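Local coordinates for nucleoporin nup120 (Schizosaccharomyces pombe, PDB 4GQ2), which serves as a structural component of the nuclear pore complex, whose subunits can also dock transiently associated nuclear transport factors, at residues Tyr899-Ser904 against Ile936-Glu941; Lys858-Phe863 against Leu917-Leu922. All blocks are in the same frame, centred on the assembly; numbering follows the deposited sequence.

Overall arrangement
Reading from the N terminus, the four segments come in the order 858-863, 899-904, 917-922, 936-941. Contact 2 joins the first to the third and closes a loop of 53 residues that includes helices 881-889 and 895-909. Contact 1 joins the second to the fourth over 31 residues, with helix 913-925 in between, so the two loops cross. Their centres lie about 12 Å apart, and a probable hydrogen bond bridges them, Tyr-899 OH to Phe-863 O at 2.7 Å. Together they tie helices 856-864, 895-909, 913-925 and 932-949 into one C-terminal helical stack, all within the HEAT-repeat region of Nup120.

Contact 1: Tyr899-Ser904 against Ile936-Glu941; sequences YYLHLS and IAITHE
Leu-901 buries the largest share of this contact, 73 of 196 Å², its branched end reaching across to Glu-941 and Ile-938. Its CD2 meets the aliphatic part of Glu-941, 3.6 Å from Glu-941 CG, while Leu-901 CG lies 4.1 Å from Ile-938 CG1. The side chains cross obliquely in both pairs. A chi1 of -72° sets Ile-938 CG1 anti to its carbonyl carbon, and this is the branch that reaches Leu-901.

One turn further along both helices the meeting becomes polar. The chain of Glu-941 bends at chi2 (-76°), and its OE2 comes to 3.1 Å from Ser-904 OG. This approach is a close polar contact and not a hydrogen bond; the serine hydroxyl bonds to the carbonyl oxygen of Ala-916.

In the next shell, helix 881-889 meets Leu-901 through Ile-886, and helix 913-925 places Ser-920 against both Ser-904 and Glu-941. The four residues that touch are all buried. Backbone spacing follows the same pairing: the CA atoms of Leu-901 and Ile-938 are 6.7 Å apart, and those of Ser-904 and Glu-941 7.7 Å.

The segment axes run in nearly the same sense, at 29° and 10.8 Å at closest approach. Near-parallel packing of next-but-one helices, with a roughly antiparallel helix between them in sequence, is characteristic of an alpha-solenoid, in keeping with a HEAT-repeat region.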
loop_
_atom_site.group_PDB
_atom_site.type_symbol
_atom_site.label_atom_id
_atom_site.label_comp_id
_atom_site.label_asym_id
_atom_site.label_seq_id
_atom_site.Cartn_x
_atom_site.Cartn_y
_atom_site.Cartn_z
ATOM N N TYR A 899 -20.347 8.647 -29.905
ATOM C CA TYR A 899 -19.698 8.968 -28.645
ATOM C C TYR A 899 -20.648 9.769 -27.759
ATOM O O TYR A 899 -20.871 9.402 -26.603
ATOM C CB TYR A 899 -18.376 9.711 -28.910
ATOM C CG TYR A 899 -17.650 10.219 -27.674
ATOM C CD1 TYR A 899 -17.077 9.333 -26.763
ATOM C CD2 TYR A 899 -17.516 11.597 -27.433
ATOM C CE1 TYR A 899 -16.405 9.797 -25.643
ATOM C CE2 TYR A 899 -16.847 12.071 -26.318
ATOM C CZ TYR A 899 -16.298 11.165 -25.422
ATOM O OH TYR A 899 -15.633 11.615 -24.307
ATOM N N TYR A 900 -21.230 10.837 -28.305
ATOM C CA TYR A 900 -22.190 11.655 -27.551
ATOM C C TYR A 900 -23.458 10.886 -27.145
ATOM O O TYR A 900 -24.000 11.115 -26.055
ATOM C CB TYR A 900 -22.546 12.940 -28.306
ATOM C CG TYR A 900 -21.435 13.976 -28.365
ATOM C CD1 TYR A 900 -20.561 14.164 -27.293
ATOM C CD2 TYR A 900 -21.278 14.788 -29.487
ATOM C CE1 TYR A 900 -19.548 15.116 -27.346
ATOM C CE2 TYR A 900 -20.275 15.744 -29.547
ATOM C CZ TYR A 900 -19.412 15.902 -28.475
ATOM O OH TYR A 900 -18.417 16.846 -28.536
ATOM N N LEU A 901 -23.920 9.978 -28.013
ATOM C CA LEU A 901 -25.011 9.055 -27.675
ATOM C C LEU A 901 -24.614 8.160 -26.501
ATOM O O LEU A 901 -25.376 7.999 -25.542
ATOM C CB LEU A 901 -25.390 8.168 -28.868
ATOM C CG LEU A 901 -26.853 7.732 -29.090
ATOM C CD1 LEU A 901 -26.912 6.373 -29.787
ATOM C CD2 LEU A 901 -27.721 7.716 -27.835
ATOM N N HIS A 902 -23.425 7.567 -26.589
ATOM C CA HIS A 902 -22.920 6.740 -25.504
ATOM C C HIS A 902 -22.854 7.498 -24.206
ATOM O O HIS A 902 -23.298 7.009 -23.171
ATOM C CB HIS A 902 -21.553 6.184 -25.842
ATOM C CG HIS A 902 -20.890 5.497 -24.683
ATOM N ND1 HIS A 902 -19.754 5.950 -24.131
ATOM C CD2 HIS A 902 -21.262 4.373 -23.956
ATOM C CE1 HIS A 902 -19.405 5.148 -23.113
ATOM N NE2 HIS A 902 -20.330 4.186 -23.004
ATOM N N LEU A 903 -22.303 8.703 -24.254
ATOM C CA LEU A 903 -22.231 9.560 -23.080
ATOM C C LEU A 903 -23.601 9.850 -22.499
ATOM O O LEU A 903 -23.801 9.737 -21.289
ATOM C CB LEU A 903 -21.506 10.862 -23.406
ATOM C CG LEU A 903 -20.014 10.675 -23.670
ATOM C CD1 LEU A 903 -19.303 12.013 -23.561
ATOM C CD2 LEU A 903 -19.426 9.669 -22.697
ATOM N N SER A 904 -24.548 10.193 -23.368
ATOM C CA SER A 904 -25.924 10.441 -22.951
ATOM C C SER A 904 -26.482 9.291 -22.115
ATOM O O SER A 904 -26.976 9.511 -21.006
ATOM C CB SER A 904 -26.815 10.683 -24.165
ATOM O OG SER A 904 -28.128 10.990 -23.748
ATOM N N ILE A 936 -33.100 8.086 -35.467
ATOM C CA ILE A 936 -34.204 7.571 -34.664
ATOM C C ILE A 936 -33.735 7.286 -33.240
ATOM O O ILE A 936 -34.385 7.706 -32.279
ATOM C CB ILE A 936 -34.835 6.313 -35.313
ATOM C CG1 ILE A 936 -35.756 6.723 -36.470
ATOM C CG2 ILE A 936 -35.598 5.483 -34.286
ATOM C CD1 ILE A 936 -35.963 5.651 -37.521
ATOM N N ALA A 937 -32.598 6.593 -33.119
ATOM C CA ALA A 937 -32.055 6.201 -31.819
ATOM C C ALA A 937 -31.708 7.412 -30.958
ATOM O O ALA A 937 -31.939 7.399 -29.749
ATOM C CB ALA A 937 -30.843 5.297 -31.987
ATOM N N ILE A 938 -31.176 8.456 -31.592
ATOM C CA ILE A 938 -30.849 9.705 -30.903
ATOM C C ILE A 938 -32.099 10.431 -30.401
ATOM O O ILE A 938 -32.140 10.855 -29.246
ATOM C CB ILE A 938 -29.992 10.645 -31.788
ATOM C CG1 ILE A 938 -28.569 10.091 -31.923
ATOM C CG2 ILE A 938 -29.960 12.067 -31.223
ATOM C CD1 ILE A 938 -27.700 10.818 -32.929
ATOM N N THR A 939 -33.109 10.573 -31.262
ATOM C CA THR A 939 -34.345 11.266 -30.880
ATOM C C THR A 939 -35.093 10.460 -29.827
ATOM O O THR A 939 -35.756 11.033 -28.955
ATOM C CB THR A 939 -35.284 11.547 -32.072
ATOM O OG1 THR A 939 -35.809 10.313 -32.572
ATOM C CG2 THR A 939 -34.557 12.294 -33.190
ATOM N N HIS A 940 -34.983 9.134 -29.919
ATOM C CA HIS A 940 -35.459 8.235 -28.864
ATOM C C HIS A 940 -34.813 8.588 -27.550
ATOM O O HIS A 940 -35.509 8.811 -26.555
ATOM C CB HIS A 940 -35.166 6.784 -29.223
ATOM C CG HIS A 940 -36.173 6.167 -30.170
ATOM N ND1 HIS A 940 -36.312 4.836 -30.307
ATOM C CD2 HIS A 940 -37.112 6.749 -31.022
ATOM C CE1 HIS A 940 -37.275 4.578 -31.210
ATOM N NE2 HIS A 940 -37.764 5.749 -31.643
ATOM N N GLU A 941 -33.482 8.664 -27.538
ATOM C CA GLU A 941 -32.753 9.042 -26.328
ATOM C C GLU A 941 -33.070 10.453 -25.833
ATOM O O GLU A 941 -33.192 10.664 -24.625
ATOM C CB GLU A 941 -31.240 8.844 -26.485
ATOM C CG GLU A 941 -30.737 7.538 -25.882
ATOM C CD GLU A 941 -30.653 7.565 -24.361
ATOM O OE1 GLU A 941 -31.189 6.635 -23.718
ATOM O OE2 GLU A 941 -30.046 8.505 -23.804
#

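Contact 2: Lys858-Phe863 against Leu917-Leu922; sequences KAVRCF and LEFSLL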
loop_
_atom_site.group_PDB
_atom_site.type_symbol
_atom_site.label_atom_id
_atom_site.label_comp_id
_atom_site.label_asym_id
_atom_site.label_seq_id
_atom_site.Cartn_x
_atom_site.Cartn_y
_atom_site.Cartn_z
ATOM N N LYS A 858 -16.604 17.041 -12.719
ATOM C CA LYS A 858 -15.272 16.689 -13.186
ATOM C C LYS A 858 -15.325 15.633 -14.287
ATOM O O LYS A 858 -14.549 15.684 -15.240
ATOM C CB LYS A 858 -14.389 16.240 -12.013
ATOM C CG LYS A 858 -14.011 17.394 -11.093
ATOM C CD LYS A 858 -13.204 16.924 -9.900
ATOM C CE LYS A 858 -12.852 18.087 -8.995
ATOM N NZ LYS A 858 -11.780 17.681 -8.045
ATOM N N ALA A 859 -16.250 14.691 -14.146
ATOM C CA ALA A 859 -16.499 13.670 -15.156
ATOM C C ALA A 859 -16.886 14.290 -16.499
ATOM O O ALA A 859 -16.303 13.953 -17.542
ATOM C CB ALA A 859 -17.593 12.718 -14.681
ATOM N N VAL A 860 -17.869 15.193 -16.459
ATOM C CA VAL A 860 -18.405 15.833 -17.660
ATOM C C VAL A 860 -17.339 16.663 -18.358
ATOM O O VAL A 860 -17.254 16.661 -19.591
ATOM C CB VAL A 860 -19.647 16.690 -17.349
ATOM C CG1 VAL A 860 -19.954 17.638 -18.499
ATOM C CG2 VAL A 860 -20.843 15.795 -17.066
ATOM N N ARG A 861 -16.518 17.348 -17.566
ATOM C CA ARG A 861 -15.412 18.142 -18.101
ATOM C C ARG A 861 -14.426 17.262 -18.880
ATOM O O ARG A 861 -13.969 17.639 -19.966
ATOM C CB ARG A 861 -14.706 18.896 -16.968
ATOM C CG ARG A 861 -13.425 19.611 -17.371
ATOM C CD ARG A 861 -13.706 20.733 -18.358
ATOM N NE ARG A 861 -12.505 21.518 -18.639
ATOM C CZ ARG A 861 -12.349 22.294 -19.708
ATOM N NH1 ARG A 861 -13.317 22.392 -20.614
ATOM N NH2 ARG A 861 -11.220 22.975 -19.874
ATOM N N CYS A 862 -14.116 16.090 -18.324
ATOM C CA CYS A 862 -13.219 15.119 -18.967
ATOM C C CYS A 862 -13.861 14.522 -20.224
ATOM O O CYS A 862 -13.204 14.379 -21.255
ATOM C CB CYS A 862 -12.825 14.009 -17.978
ATOM S SG CYS A 862 -11.692 14.532 -16.663
ATOM N N PHE A 863 -15.154 14.203 -20.139
ATOM C CA PHE A 863 -15.922 13.720 -21.287
ATOM C C PHE A 863 -15.867 14.665 -22.496
ATOM O O PHE A 863 -15.852 14.211 -23.635
ATOM C CB PHE A 863 -17.390 13.495 -20.903
ATOM C CG PHE A 863 -17.656 12.203 -20.175
ATOM C CD1 PHE A 863 -17.021 11.020 -20.549
ATOM C CD2 PHE A 863 -18.575 12.163 -19.131
ATOM C CE1 PHE A 863 -17.279 9.829 -19.877
ATOM C CE2 PHE A 863 -18.842 10.979 -18.458
ATOM C CZ PHE A 863 -18.191 9.808 -18.830
ATOM N N LEU A 917 -29.109 14.903 -21.208
ATOM C CA LEU A 917 -29.945 15.613 -22.170
ATOM C C LEU A 917 -29.053 16.380 -23.137
ATOM O O LEU A 917 -29.200 16.260 -24.355
ATOM C CB LEU A 917 -30.884 16.584 -21.436
ATOM C CG LEU A 917 -32.243 17.049 -21.989
ATOM C CD1 LEU A 917 -32.952 17.904 -20.948
ATOM C CD2 LEU A 917 -32.156 17.818 -23.295
ATOM N N GLU A 918 -28.126 17.163 -22.585
ATOM C CA GLU A 918 -27.233 17.999 -23.385
ATOM C C GLU A 918 -26.385 17.174 -24.353
ATOM O O GLU A 918 -26.197 17.570 -25.505
ATOM C CB GLU A 918 -26.369 18.894 -22.490
ATOM C CG GLU A 918 -27.181 19.975 -21.774
ATOM C CD GLU A 918 -26.336 20.987 -21.010
ATOM O OE1 GLU A 918 -25.104 20.799 -20.909
ATOM O OE2 GLU A 918 -26.913 21.980 -20.506
ATOM N N PHE A 919 -25.903 16.017 -23.897
ATOM C CA PHE A 919 -25.107 15.134 -24.755
ATOM C C PHE A 919 -25.950 14.508 -25.859
ATOM O O PHE A 919 -25.445 14.233 -26.950
ATOM C CB PHE A 919 -24.398 14.038 -23.942
ATOM C CG PHE A 919 -23.112 14.489 -23.307
ATOM C CD1 PHE A 919 -22.087 15.016 -24.082
ATOM C CD2 PHE A 919 -22.924 14.382 -21.936
ATOM C CE1 PHE A 919 -20.901 15.436 -23.502
ATOM C CE2 PHE A 919 -21.740 14.798 -21.346
ATOM C CZ PHE A 919 -20.727 15.325 -22.130
ATOM N N SER A 920 -27.230 14.278 -25.562
ATOM C CA SER A 920 -28.169 13.744 -26.544
ATOM C C SER A 920 -28.415 14.770 -27.650
ATOM O O SER A 920 -28.425 14.419 -28.838
ATOM C CB SER A 920 -29.483 13.341 -25.875
ATOM O OG SER A 920 -30.267 12.554 -26.748
ATOM N N LEU A 921 -28.571 16.034 -27.247
ATOM C CA LEU A 921 -28.731 17.156 -28.179
ATOM C C LEU A 921 -27.460 17.350 -28.986
ATOM O O LEU A 921 -27.506 17.696 -30.170
ATOM C CB LEU A 921 -29.084 18.458 -27.435
ATOM C CG LEU A 921 -30.451 18.562 -26.740
ATOM C CD1 LEU A 921 -30.482 19.736 -25.771
ATOM C CD2 LEU A 921 -31.602 18.663 -27.736
ATOM N N LEU A 922 -26.324 17.123 -28.333
ATOM C CA LEU A 922 -25.039 17.198 -29.001
ATOM C C LEU A 922 -24.893 16.080 -30.026
ATOM O O LEU A 922 -24.402 16.324 -31.128
ATOM C CB LEU A 922 -23.884 17.203 -27.990
ATOM C CG LEU A 922 -23.370 18.603 -27.610
ATOM C CD1 LEU A 922 -22.539 18.575 -26.333
ATOM C CD2 LEU A 922 -22.578 19.226 -28.757
#
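Phe-919 of helix 913-925 reaches across to Val-860 and Phe-863 of helix 856-864, an apolar link between two helices of the HEAT-repeat region that are far apart in the chain. The far end of the ring does the touching: Phe-919 CZ lies 4.0 Å from Phe-863 CB and 4.4 Å from Val-860 CG1, and both carbons come at the ring obliquely. Phe-919 contributes 65 of the 112 Å² buried between the segments. Because the nearest CA atoms, those of Val-860 and Phe-919, are still 9.8 Å apart, the backbones stay well separated and side chains bridge the distance.

Val-860 and Phe-863, three positions apart on their helix, each present one carbon to the same ring end, Phe-919 CZ. Phe-919 starts out toward them, with CG anti to its carbonyl carbon (chi1 -82°). Phe-863 meets it through CB, whereas its own ring lies against Leu-903 of a different helix.

In an alpha-solenoid, helices of successive layers pack on one another; here helix 913-925 meets helix 856-864, with helix 895-909 also in contact with both. From that third helix Leu-903 touches both phenylalanines and Leu-907 packs on Phe-919, while helix 840-852 approaches Phe-863 through Ala-847. Segment 858-863 also meets the chain of another protein, where Lys-858 NZ forms a salt bridge with an acidic side chain of that neighbour.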